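Local coordinates for protein cellulase CEL9M (Clostridium cellulolyticum, PDB 1IA6) that probably cleaves internal beta-1,4-glucosidic linkages of cellulose as a family 9 glycoside hydrolase, and carries bound calcium, zinc and nickel ions, at residues F17-C22 and N30-R35; C22-G27 and D49-Y54; Y350-G355 and K382-G387; T127-P132 and H363-N368. One frame throughout, in Å; residues are numbered along the deposited sequence.

Contact 1: residues F17-C22 and N30-R35; sequences FDANKC and NVFDWR. With ZN (zinc ion), chain C.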
loop_
_atom_site.group_PDB
_atom_site.type_symbol
_atom_site.label_atom_id
_atom_site.label_comp_id
_atom_site.label_asym_id
_atom_site.label_seq_id
_atom_site.Cartn_x
_atom_site.Cartn_y
_atom_site.Cartn_z
ATOM N N PHE A 17 1.351 10.676 0.072
ATOM C CA PHE A 17 2.136 10.108 1.160
ATOM C C PHE A 17 2.815 11.125 2.067
ATOM O O PHE A 17 3.058 10.841 3.239
ATOM C CB PHE A 17 3.133 9.101 0.587
ATOM C CG PHE A 17 2.468 7.875 0.027
ATOM C CD1 PHE A 17 2.050 6.849 0.871
ATOM C CD2 PHE A 17 2.182 7.781 -1.330
ATOM C CE1 PHE A 17 1.354 5.749 0.373
ATOM C CE2 PHE A 17 1.486 6.686 -1.839
ATOM C CZ PHE A 17 1.070 5.669 -0.986
ATOM N N ASP A 18 3.100 12.312 1.535
ATOM C CA ASP A 18 3.716 13.375 2.326
ATOM C C ASP A 18 2.822 13.746 3.515
ATOM O O ASP A 18 3.313 14.158 4.567
ATOM C CB ASP A 18 3.937 14.633 1.464
ATOM C CG ASP A 18 5.282 14.637 0.753
ATOM O OD1 ASP A 18 5.977 13.602 0.770
ATOM O OD2 ASP A 18 5.641 15.688 0.167
ATOM N N ALA A 19 1.511 13.600 3.352
ATOM C CA ALA A 19 0.580 13.958 4.424
ATOM C C ALA A 19 0.643 13.030 5.628
ATOM O O ALA A 19 0.213 13.396 6.722
ATOM C CB ALA A 19 -0.851 14.002 3.888
ATOM N N ASN A 20 1.175 11.829 5.432
ATOM C CA ASN A 20 1.246 10.861 6.521
ATOM C C ASN A 20 2.638 10.601 7.086
ATOM O O ASN A 20 2.799 9.753 7.967
ATOM C CB ASN A 20 0.605 9.543 6.076
ATOM C CG ASN A 20 -0.916 9.585 6.154
ATOM O OD1 ASN A 20 -1.525 10.635 5.948
ATOM N ND2 ASN A 20 -1.534 8.440 6.444
ATOM N N LYS A 21 3.635 11.332 6.602
ATOM C CA LYS A 21 4.991 11.142 7.104
ATOM C C LYS A 21 5.045 11.417 8.597
ATOM O O LYS A 21 4.428 12.359 9.096
ATOM C CB LYS A 21 5.982 12.028 6.341
ATOM C CG LYS A 21 6.284 11.476 4.955
ATOM C CD LYS A 21 7.270 12.319 4.175
ATOM C CE LYS A 21 7.546 11.674 2.819
ATOM N NZ LYS A 21 8.398 12.517 1.945
ATOM N N CYS A 22 5.786 10.572 9.304
ATOM C CA CYS A 22 5.916 10.663 10.752
ATOM C C CYS A 22 7.385 10.820 11.133
ATOM O O CYS A 22 8.269 10.349 10.419
ATOM C CB CYS A 22 5.347 9.383 11.367
ATOM S SG CYS A 22 5.263 9.292 13.162
ATOM N N ASN A 30 8.652 18.266 2.244
ATOM C CA ASN A 30 7.240 17.896 2.267
ATOM C C ASN A 30 6.468 18.962 1.489
ATOM O O ASN A 30 6.657 20.155 1.722
ATOM C CB ASN A 30 6.756 17.848 3.718
ATOM C CG ASN A 30 5.427 17.138 3.872
ATOM O OD1 ASN A 30 4.436 17.512 3.253
ATOM N ND2 ASN A 30 5.404 16.109 4.711
ATOM N N VAL A 31 5.604 18.542 0.566
ATOM C CA VAL A 31 4.838 19.494 -0.237
ATOM C C VAL A 31 3.768 20.233 0.553
ATOM O O VAL A 31 3.318 21.299 0.141
ATOM C CB VAL A 31 4.145 18.808 -1.434
ATOM C CG1 VAL A 31 5.179 18.128 -2.313
ATOM C CG2 VAL A 31 3.113 17.811 -0.936
ATOM N N PHE A 32 3.356 19.666 1.683
ATOM C CA PHE A 32 2.327 20.290 2.504
ATOM C C PHE A 32 2.954 21.151 3.595
ATOM O O PHE A 32 3.652 20.645 4.474
ATOM C CB PHE A 32 1.438 19.216 3.132
ATOM C CG PHE A 32 0.768 18.323 2.126
ATOM C CD1 PHE A 32 -0.137 18.846 1.206
ATOM C CD2 PHE A 32 1.040 16.959 2.098
ATOM C CE1 PHE A 32 -0.764 18.022 0.271
ATOM C CE2 PHE A 32 0.420 16.124 1.168
ATOM C CZ PHE A 32 -0.484 16.656 0.253
ATOM N N ASP A 33 2.700 22.454 3.541
ATOM C CA ASP A 33 3.263 23.352 4.539
ATOM C C ASP A 33 2.615 23.165 5.910
ATOM O O ASP A 33 3.126 23.664 6.910
ATOM C CB ASP A 33 3.134 24.815 4.088
ATOM C CG ASP A 33 1.709 25.204 3.757
ATOM O OD1 ASP A 33 0.805 24.917 4.569
ATOM O OD2 ASP A 33 1.493 25.810 2.684
ATOM N N TRP A 34 1.502 22.434 5.960
ATOM C CA TRP A 34 0.820 22.201 7.230
ATOM C C TRP A 34 1.319 20.969 7.986
ATOM O O TRP A 34 0.782 20.624 9.037
ATOM C CB TRP A 34 -0.700 22.106 7.031
ATOM C CG TRP A 34 -1.134 21.354 5.808
ATOM C CD1 TRP A 34 -1.231 21.841 4.535
ATOM C CD2 TRP A 34 -1.537 19.980 5.745
ATOM N NE1 TRP A 34 -1.677 20.856 3.684
ATOM C CE2 TRP A 34 -1.871 19.704 4.400
ATOM C CE3 TRP A 34 -1.650 18.954 6.697
ATOM C CZ2 TRP A 34 -2.311 18.443 3.980
ATOM C CZ3 TRP A 34 -2.086 17.699 6.279
ATOM C CH2 TRP A 34 -2.410 17.457 4.929
ATOM N N ARG A 35 2.346 20.310 7.454
ATOM C CA ARG A 35 2.916 19.141 8.122
ATOM C C ARG A 35 4.283 19.488 8.701
ATOM O O ARG A 35 5.070 20.206 8.078
ATOM C CB ARG A 35 3.070 17.958 7.157
ATOM C CG ARG A 35 1.786 17.181 6.858
ATOM C CD ARG A 35 1.039 16.774 8.126
ATOM N NE ARG A 35 1.942 16.401 9.214
ATOM C CZ ARG A 35 2.616 15.258 9.292
ATOM N NH1 ARG A 35 2.501 14.335 8.344
ATOM N NH2 ARG A 35 3.431 15.048 10.318
HETATM ZN ZN ZN C . 3.880 11.070 13.531
#
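Asp18 and Arg35 tie the chain leaving helix 6-15 to the loop that returns past it, both in the zinc-binding region of this family 9 catalytic module. Asp18 OD2 accepts the backbone N of Val31 on its anti side at 2.9 Å, while the carbonyl O of Asp18 takes ND2 of Asn30, which arrives from above the carbonyl plane. Asn30 OD1 is used within its own loop, closing an Asx turn onto Phe32 N. The tight end is the guanidinium of Arg35. Bends at chi2 and chi3 (-50° and -37°) fold the chain back, and NH1 and NH2 both grip Lys21 O end-on, at 2.9 and 3.1 Å, with that oxygen in the guanidinium plane. NH1 also reaches Ala19 O at 3.0 Å, but over the carbonyl plane and less straight. Next to this grip, Ala19 CB sits 3.7 Å from Phe32 CE2 and 3.9 Å from Trp34 CH2. On the solvent side, exposed Val31 has its backbone firmly held while its methyls lie at the margin, CG2 3.5 Å from Asp18 OD2 and over the centre of the Phe32 ring. Asp18 OD1 pairs with Lys21 NZ and OD2 also with Lys93, Arg35 NE pairs with Glu133, and Cys22 SG binds zinc with Cys38, His39 and His55. Ile15 of helix 6-15 touches Val31 and Phe32, helix 413-429 packs on Phe17, and helix 365-368 meets Trp34 and Arg35.

Contact 2: residues C22-G27 and D49-Y54; sequences CGPQAG and DLTGGY. With ZN (zinc ion), chain C.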
loop_
_atom_site.group_PDB
_atom_site.type_symbol
_atom_site.label_atom_id
_atom_site.label_comp_id
_atom_site.label_asym_id
_atom_site.label_seq_id
_atom_site.Cartn_x
_atom_site.Cartn_y
_atom_site.Cartn_z
ATOM N N CYS A 22 5.786 10.572 9.304
ATOM C CA CYS A 22 5.916 10.663 10.752
ATOM C C CYS A 22 7.385 10.820 11.133
ATOM O O CYS A 22 8.269 10.349 10.419
ATOM C CB CYS A 22 5.347 9.383 11.367
ATOM S SG CYS A 22 5.263 9.292 13.162
ATOM N N GLY A 23 7.644 11.489 12.253
ATOM C CA GLY A 23 9.017 11.650 12.692
ATOM C C GLY A 23 9.569 13.062 12.679
ATOM O O GLY A 23 8.920 13.996 12.200
ATOM N N PRO A 24 10.789 13.246 13.210
ATOM C CA PRO A 24 11.456 14.548 13.273
ATOM C C PRO A 24 11.665 15.182 11.902
ATOM O O PRO A 24 11.693 16.402 11.778
ATOM C CB PRO A 24 12.784 14.225 13.957
ATOM C CG PRO A 24 12.448 13.052 14.820
ATOM C CD PRO A 24 11.585 12.219 13.905
ATOM N N GLN A 25 11.807 14.349 10.874
ATOM C CA GLN A 25 12.042 14.845 9.521
ATOM C C GLN A 25 10.810 14.806 8.619
ATOM O O GLN A 25 10.923 14.907 7.396
ATOM C CB GLN A 25 13.173 14.041 8.874
ATOM C CG GLN A 25 14.488 14.124 9.631
ATOM C CD GLN A 25 15.602 13.364 8.944
ATOM O OE1 GLN A 25 15.545 12.141 8.806
ATOM N NE2 GLN A 25 16.625 14.087 8.504
ATOM N N ALA A 26 9.636 14.671 9.225
ATOM C CA ALA A 26 8.391 14.603 8.471
ATOM C C ALA A 26 8.183 15.810 7.558
ATOM O O ALA A 26 7.674 15.669 6.448
ATOM C CB ALA A 26 7.210 14.463 9.430
ATOM N N GLY A 27 8.581 16.991 8.025
ATOM C CA GLY A 27 8.402 18.197 7.236
ATOM C C GLY A 27 9.479 18.505 6.212
ATOM O O GLY A 27 9.356 19.465 5.450
ATOM N N ASP A 49 15.668 3.801 18.428
ATOM C CA ASP A 49 15.099 4.902 17.661
ATOM C C ASP A 49 14.129 4.315 16.641
ATOM O O ASP A 49 14.550 3.674 15.678
ATOM C CB ASP A 49 16.199 5.694 16.948
ATOM C CG ASP A 49 15.646 6.833 16.104
ATOM O OD1 ASP A 49 14.431 7.106 16.183
ATOM O OD2 ASP A 49 16.427 7.462 15.364
ATOM N N LEU A 50 12.833 4.511 16.871
ATOM C CA LEU A 50 11.812 3.995 15.963
ATOM C C LEU A 50 11.035 5.115 15.290
ATOM O O LEU A 50 9.879 4.930 14.900
ATOM C CB LEU A 50 10.840 3.077 16.710
ATOM C CG LEU A 50 11.417 1.768 17.255
ATOM C CD1 LEU A 50 10.330 0.993 18.004
ATOM C CD2 LEU A 50 11.972 0.944 16.105
ATOM N N THR A 51 11.666 6.278 15.158
ATOM C CA THR A 51 11.016 7.413 14.514
ATOM C C THR A 51 11.038 7.229 13.001
ATOM O O THR A 51 11.871 6.493 12.466
ATOM C CB THR A 51 11.715 8.743 14.864
ATOM O OG1 THR A 51 13.084 8.696 14.437
ATOM C CG2 THR A 51 11.659 8.991 16.366
ATOM N N GLY A 52 10.117 7.900 12.318
ATOM C CA GLY A 52 10.047 7.799 10.873
ATOM C C GLY A 52 8.853 6.971 10.447
ATOM O O GLY A 52 7.949 6.716 11.245
ATOM N N GLY A 53 8.843 6.540 9.192
ATOM C CA GLY A 53 7.726 5.748 8.719
ATOM C C GLY A 53 6.512 6.621 8.477
ATOM O O GLY A 53 6.617 7.850 8.437
ATOM N N TYR A 54 5.350 5.992 8.337
ATOM C CA TYR A 54 4.125 6.728 8.053
ATOM C C TYR A 54 2.946 6.402 8.952
ATOM O O TYR A 54 2.788 5.267 9.408
ATOM C CB TYR A 54 3.670 6.455 6.616
ATOM C CG TYR A 54 4.614 6.896 5.523
ATOM C CD1 TYR A 54 5.746 6.147 5.203
ATOM C CD2 TYR A 54 4.336 8.030 4.761
ATOM C CE1 TYR A 54 6.571 6.515 4.138
ATOM C CE2 TYR A 54 5.151 8.404 3.704
ATOM C CZ TYR A 54 6.263 7.641 3.394
ATOM O OH TYR A 54 7.043 7.994 2.318
HETATM ZN ZN ZN C . 3.880 11.070 13.531
#
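Cys22 meets Gly53 beside a zinc site of the Cys2His2 type, where two loops of the long non-helical region between helix 6-15 and strand 62-63 run in roughly opposite directions. One backbone bond joins them, Cys22 N to Gly53 O at 3.0 Å. From there the Cys22 side chain can be followed outward. CB lies 3.5 Å from the same Gly53 O, so the carbonyl flanks the root of the side chain as well as accepting its amide. With SG anti to the backbone N (chi1 -175°), the thiolate end is carried past the glycines to the metal: SG stands 4.2 Å from Gly52 O and 2.3 Å from the zinc ion. His39, Cys38 and His55 supply the other three ligands, and His55 directly follows the segment 49-54, so the backbone bond probably helps to keep Cys22 and His55 in relation.

The backbones approach closely at Gly23, which, having no side chain, lets its CA come within 3.9 Å of Gly52 N. Gly52 in turn takes a backbone conformation open to glycine. Its CA makes a CH...O contact with Cys22 O, an oxygen that also accepts the hydroxyl of Tyr100. Farther out, exposed Pro24 takes a corner of a type I turn and crosses Thr51 at about a right angle. Thr51 is held by Asp49, whose OD1 closes an Asx turn on Thr51 N and also accepts Thr51 OG1 through its syn lone pair at 2.7 Å, and Pro24 CD rests 3.6 Å from Thr51 CB.

Contact 3: residues Y350-G355 and K382-G387; sequences YIIGYG and KHLLTG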
loop_
_atom_site.group_PDB
_atom_site.type_symbol
_atom_site.label_atom_id
_atom_site.label_comp_id
_atom_site.label_asym_id
_atom_site.label_seq_id
_atom_site.Cartn_x
_atom_site.Cartn_y
_atom_site.Cartn_z
ATOM N N TYR A 350 -12.672 10.849 -7.340
ATOM C CA TYR A 350 -12.509 10.205 -6.047
ATOM C C TYR A 350 -11.103 10.388 -5.490
ATOM O O TYR A 350 -10.751 9.830 -4.445
ATOM C CB TYR A 350 -12.901 8.732 -6.141
ATOM C CG TYR A 350 -14.405 8.574 -6.152
ATOM C CD1 TYR A 350 -15.157 8.910 -5.029
ATOM C CD2 TYR A 350 -15.082 8.156 -7.298
ATOM C CE1 TYR A 350 -16.547 8.837 -5.043
ATOM C CE2 TYR A 350 -16.478 8.079 -7.324
ATOM C CZ TYR A 350 -17.201 8.421 -6.193
ATOM O OH TYR A 350 -18.577 8.349 -6.196
ATOM N N ILE A 351 -10.307 11.184 -6.200
ATOM C CA ILE A 351 -8.961 11.518 -5.757
ATOM C C ILE A 351 -9.053 12.976 -5.314
ATOM O O ILE A 351 -9.329 13.863 -6.123
ATOM C CB ILE A 351 -7.923 11.408 -6.894
ATOM C CG1 ILE A 351 -7.790 9.953 -7.350
ATOM C CG2 ILE A 351 -6.575 11.917 -6.410
ATOM C CD1 ILE A 351 -6.829 9.774 -8.511
ATOM N N ILE A 352 -8.847 13.228 -4.028
ATOM C CA ILE A 352 -8.933 14.592 -3.517
ATOM C C ILE A 352 -7.907 15.513 -4.181
ATOM O O ILE A 352 -6.755 15.133 -4.382
ATOM C CB ILE A 352 -8.736 14.613 -1.985
ATOM C CG1 ILE A 352 -9.897 13.876 -1.307
ATOM C CG2 ILE A 352 -8.651 16.052 -1.477
ATOM C CD1 ILE A 352 -9.739 13.731 0.192
ATOM N N GLY A 353 -8.340 16.719 -4.538
ATOM C CA GLY A 353 -7.437 17.673 -5.159
ATOM C C GLY A 353 -7.226 17.495 -6.651
ATOM O O GLY A 353 -6.464 18.241 -7.271
ATOM N N TYR A 354 -7.889 16.500 -7.229
ATOM C CA TYR A 354 -7.782 16.236 -8.659
ATOM C C TYR A 354 -9.166 16.281 -9.291
ATOM O O TYR A 354 -10.153 15.907 -8.664
ATOM C CB TYR A 354 -7.145 14.857 -8.900
ATOM C CG TYR A 354 -7.150 14.408 -10.348
ATOM C CD1 TYR A 354 -8.311 13.914 -10.947
ATOM C CD2 TYR A 354 -5.995 14.495 -11.127
ATOM C CE1 TYR A 354 -8.321 13.518 -12.282
ATOM C CE2 TYR A 354 -5.996 14.101 -12.462
ATOM C CZ TYR A 354 -7.161 13.616 -13.031
ATOM O OH TYR A 354 -7.166 13.234 -14.352
ATOM N N GLY A 355 -9.238 16.755 -10.530
ATOM C CA GLY A 355 -10.513 16.798 -11.224
ATOM C C GLY A 355 -11.542 17.741 -10.634
ATOM O O GLY A 355 -11.221 18.866 -10.264
ATOM N N LYS A 382 -9.761 21.720 6.687
ATOM C CA LYS A 382 -9.110 23.014 6.521
ATOM C C LYS A 382 -8.033 22.969 5.437
ATOM O O LYS A 382 -7.839 23.939 4.704
ATOM C CB LYS A 382 -8.484 23.451 7.851
ATOM C CG LYS A 382 -7.902 24.855 7.856
ATOM C CD LYS A 382 -7.254 25.185 9.201
ATOM C CE LYS A 382 -8.256 25.110 10.347
ATOM N NZ LYS A 382 -7.612 25.337 11.677
ATOM N N HIS A 383 -7.344 21.835 5.331
ATOM C CA HIS A 383 -6.271 21.672 4.352
ATOM C C HIS A 383 -6.628 20.697 3.230
ATOM O O HIS A 383 -7.394 19.761 3.435
ATOM C CB HIS A 383 -5.007 21.195 5.068
ATOM C CG HIS A 383 -4.608 22.062 6.221
ATOM N ND1 HIS A 383 -4.181 23.362 6.060
ATOM C CD2 HIS A 383 -4.589 21.820 7.554
ATOM C CE1 HIS A 383 -3.914 23.885 7.243
ATOM N NE2 HIS A 383 -4.153 22.972 8.167
ATOM N N LEU A 384 -6.068 20.925 2.045
ATOM C CA LEU A 384 -6.332 20.067 0.893
ATOM C C LEU A 384 -5.419 18.840 0.914
ATOM O O LEU A 384 -4.196 18.962 0.815
ATOM C CB LEU A 384 -6.121 20.849 -0.407
ATOM C CG LEU A 384 -6.425 20.096 -1.710
ATOM C CD1 LEU A 384 -7.906 19.747 -1.770
ATOM C CD2 LEU A 384 -6.036 20.949 -2.907
ATOM N N LEU A 385 -6.024 17.661 1.042
ATOM C CA LEU A 385 -5.282 16.401 1.090
ATOM C C LEU A 385 -5.069 15.866 -0.330
ATOM O O LEU A 385 -5.623 14.843 -0.720
ATOM C CB LEU A 385 -6.059 15.386 1.939
ATOM C CG LEU A 385 -5.418 14.032 2.267
ATOM C CD1 LEU A 385 -4.121 14.239 3.026
ATOM C CD2 LEU A 385 -6.385 13.207 3.105
ATOM N N THR A 386 -4.243 16.573 -1.089
ATOM C CA THR A 386 -3.952 16.228 -2.474
ATOM C C THR A 386 -3.541 14.775 -2.715
ATOM O O THR A 386 -2.649 14.256 -2.047
ATOM C CB THR A 386 -2.840 17.141 -3.024
ATOM O OG1 THR A 386 -3.237 18.510 -2.866
ATOM C CG2 THR A 386 -2.582 16.852 -4.502
ATOM N N GLY A 387 -4.209 14.135 -3.674
ATOM C CA GLY A 387 -3.885 12.763 -4.046
ATOM C C GLY A 387 -4.518 11.610 -3.286
ATOM O O GLY A 387 -4.343 10.455 -3.671
#
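A type II beta turn, Ile351 to Tyr354, presents its corner to the segment 382-387 in the loop-rich part of the catalytic module, where Ile352 and Gly353 meet Leu384 to Gly387. The joint centres on Ile352 O, which receives the backbone N of Gly387 at 2.8 Å, and Thr386 CA adds a longer CH...O contact to the same oxygen. Gly353 lies 4.6 Å from Thr386 between CA atoms, a spacing that leaves little room for a side chain on the glycine.

Around this bond the packing is aliphatic. Ile352 sends CG2 anti to its own amide nitrogen, which lays the methyl against the facing backbone, 3.3 Å from Leu385 O, and 3.8 Å from Leu384 CD1. Leu384 reaches across from an exposed position, its CD1 also lying 4.0 Å from Gly353 CA. On the other flank Ile351 CG2 rests 3.7 Å from Gly387 CA. Leu385 itself centres an inverse gamma turn and touches Ala19. Beyond the segments, helix 327-341 packs against Ile351 through Ile340 and Leu341, and Gly387 O is taken by Asn416 of helix 413-429.

The side chain of Ile352 lies about 8 Å from that of Asp401, a predicted active-site residue. The chemistry is thus a backbone hydrogen bond flanked by aliphatic side chains: this single short bond joins the two loops across the contact, without any charged pair between them.

Contact 4: residues T127-P132 and H363-N368; sequences TYWGAP and HHRAAN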
loop_
_atom_site.group_PDB
_atom_site.type_symbol
_atom_site.label_atom_id
_atom_site.label_comp_id
_atom_site.label_asym_id
_atom_site.label_seq_id
_atom_site.Cartn_x
_atom_site.Cartn_y
_atom_site.Cartn_z
ATOM N N THR A 127 -8.832 8.132 20.284
ATOM C CA THR A 127 -9.601 9.005 21.171
ATOM C C THR A 127 -9.092 10.435 21.027
ATOM O O THR A 127 -9.693 11.377 21.546
ATOM C CB THR A 127 -9.470 8.595 22.654
ATOM O OG1 THR A 127 -8.101 8.704 23.064
ATOM C CG2 THR A 127 -9.955 7.169 22.861
ATOM N N TYR A 128 -7.980 10.588 20.314
ATOM C CA TYR A 128 -7.372 11.894 20.093
ATOM C C TYR A 128 -7.731 12.441 18.716
ATOM O O TYR A 128 -7.738 11.705 17.733
ATOM C CB TYR A 128 -5.844 11.780 20.200
ATOM C CG TYR A 128 -5.083 13.030 19.796
ATOM C CD1 TYR A 128 -4.970 14.119 20.663
ATOM C CD2 TYR A 128 -4.481 13.125 18.539
ATOM C CE1 TYR A 128 -4.274 15.272 20.288
ATOM C CE2 TYR A 128 -3.787 14.273 18.154
ATOM C CZ TYR A 128 -3.688 15.341 19.034
ATOM O OH TYR A 128 -3.009 16.474 18.653
ATOM N N TRP A 129 -8.047 13.730 18.653
ATOM C CA TRP A 129 -8.347 14.366 17.379
ATOM C C TRP A 129 -7.697 15.739 17.367
ATOM O O TRP A 129 -8.140 16.665 18.044
ATOM C CB TRP A 129 -9.853 14.492 17.131
ATOM C CG TRP A 129 -10.147 14.949 15.723
ATOM C CD1 TRP A 129 -10.110 16.232 15.252
ATOM C CD2 TRP A 129 -10.417 14.113 14.586
ATOM N NE1 TRP A 129 -10.335 16.247 13.893
ATOM C CE2 TRP A 129 -10.526 14.960 13.460
ATOM C CE3 TRP A 129 -10.573 12.730 14.411
ATOM C CZ2 TRP A 129 -10.786 14.471 12.174
ATOM C CZ3 TRP A 129 -10.832 12.243 13.131
ATOM C CH2 TRP A 129 -10.935 13.115 12.030
ATOM N N GLY A 130 -6.623 15.843 16.594
ATOM C CA GLY A 130 -5.872 17.076 16.477
ATOM C C GLY A 130 -4.675 16.789 15.593
ATOM O O GLY A 130 -4.536 15.669 15.095
ATOM N N ALA A 131 -3.814 17.780 15.396
ATOM C CA ALA A 131 -2.634 17.606 14.555
ATOM C C ALA A 131 -1.644 16.626 15.174
ATOM O O ALA A 131 -1.464 16.594 16.390
ATOM C CB ALA A 131 -1.955 18.953 14.325
ATOM N N PRO A 132 -0.993 15.800 14.339
ATOM C CA PRO A 132 -0.028 14.843 14.884
ATOM C C PRO A 132 1.134 15.554 15.570
ATOM O O PRO A 132 1.737 15.019 16.496
ATOM C CB PRO A 132 0.410 14.048 13.652
ATOM C CG PRO A 132 0.219 15.021 12.520
ATOM C CD PRO A 132 -1.105 15.665 12.876
ATOM N N HIS A 363 -11.617 11.638 6.217
ATOM C CA HIS A 363 -11.411 11.214 7.598
ATOM C C HIS A 363 -9.901 11.204 7.825
ATOM O O HIS A 363 -9.258 10.157 7.784
ATOM C CB HIS A 363 -11.992 9.817 7.812
ATOM C CG HIS A 363 -11.950 9.360 9.235
ATOM N ND1 HIS A 363 -12.517 10.081 10.263
ATOM C CD2 HIS A 363 -11.409 8.256 9.804
ATOM C CE1 HIS A 363 -12.325 9.443 11.404
ATOM N NE2 HIS A 363 -11.655 8.333 11.153
ATOM N N HIS A 364 -9.342 12.387 8.056
ATOM C CA HIS A 364 -7.904 12.540 8.243
ATOM C C HIS A 364 -7.662 13.673 9.242
ATOM O O HIS A 364 -8.014 14.825 8.992
ATOM C CB HIS A 364 -7.271 12.846 6.879
ATOM C CG HIS A 364 -5.774 12.794 6.861
ATOM N ND1 HIS A 364 -4.985 13.860 7.238
ATOM C CD2 HIS A 364 -4.921 11.817 6.471
ATOM C CE1 HIS A 364 -3.712 13.543 7.078
ATOM N NE2 HIS A 364 -3.646 12.308 6.612
ATOM N N ARG A 365 -7.060 13.339 10.377
ATOM C CA ARG A 365 -6.817 14.329 11.419
ATOM C C ARG A 365 -5.989 15.543 11.002
ATOM O O ARG A 365 -6.407 16.680 11.220
ATOM C CB ARG A 365 -6.190 13.648 12.641
ATOM C CG ARG A 365 -7.177 12.749 13.378
ATOM C CD ARG A 365 -6.505 11.874 14.423
ATOM N NE ARG A 365 -7.488 11.108 15.189
ATOM C CZ ARG A 365 -8.204 10.095 14.712
ATOM N NH1 ARG A 365 -8.062 9.695 13.454
ATOM N NH2 ARG A 365 -9.076 9.479 15.501
ATOM N N ALA A 366 -4.825 15.315 10.405
ATOM C CA ALA A 366 -3.974 16.430 9.993
ATOM C C ALA A 366 -4.659 17.344 8.972
ATOM O O ALA A 366 -4.666 18.566 9.136
ATOM C CB ALA A 366 -2.656 15.903 9.428
ATOM N N ALA A 367 -5.233 16.757 7.925
ATOM C CA ALA A 367 -5.911 17.543 6.893
ATOM C C ALA A 367 -7.127 18.291 7.443
ATOM O O ALA A 367 -7.379 19.434 7.067
ATOM C CB ALA A 367 -6.336 16.639 5.730
ATOM N N ASN A 368 -7.878 17.645 8.329
ATOM C CA ASN A 368 -9.062 18.273 8.912
ATOM C C ASN A 368 -8.672 19.607 9.556
ATOM O O ASN A 368 -9.329 20.628 9.339
ATOM C CB ASN A 368 -9.701 17.335 9.935
ATOM C CG ASN A 368 -10.939 17.928 10.572
ATOM O OD1 ASN A 368 -10.890 18.432 11.689
ATOM N ND2 ASN A 368 -12.056 17.880 9.855
#
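Arg365 NE donates to Tyr128 O at 2.6 Å, a short and nearly straight bond (174°) that lies in both the carbonyl plane and the guanidinium plane. The second bond runs the other way: Trp129 NE1 gives its N-H to Asn368 OD1 at 3.2 Å. The asparagine oxygen is close to the indole plane, yet the donor stands well above the amide plane, the two groups being turned 78° apart. Tyr370 N also donates to that oxygen, and Arg365 NH1 is bound to Gly58 O.

Between these bonds the indole lies across the arginine. Arg365 CG makes a CH-pi contact over the six-membered ring of Trp129, 3.6 Å from its centroid, and the extended chain then carries the guanidinium on so that Trp129 CE3 sits over its centre, the planes 45° apart. At the ring's far rim His363 CE1 approaches Trp129 CZ3 to 3.6 Å in an oblique aromatic pair. Toward the zinc site, Pro132 CD packs on Ala366 CB at 3.8 Å.

His364 NE2 is hydrogen-bonded to Asn20 OD1, leaving ND1 to N-cap helix 365-368 by accepting from Ala367 N. The side chain of His363 lies about 4 Å from that of Glu410, a predicted active-site residue. Gly130 O is buried without a partner in the model. The NE1 bond in the ring plane and the Arg365 chain over one face probably restrict rotation of the indole.

In the fold
From the N terminus, helix 6-15 leads into contact 1, which closes the short loop between 17-22 and 30-35. Contact 2 starts within it, sharing Cys22, and closes the longer loop to 49-54, so the two cross near the zinc. Contact 4 spans the longest loop, from 127-132 to 363-368, and contact 3 joins 350-355 to 382-387; these two also cross. Contact 1 comes before both in sequence yet touches both in space: Trp34 packs on Ala366 and His383, and Asn20 OD1 probably hydrogen-bonds His364 NE2, linking the N-terminal zinc loops to the C-terminal loops. Backbone pairing of Lys382 and His383 with Asn368 and Ala367 joins contacts 3 and 4.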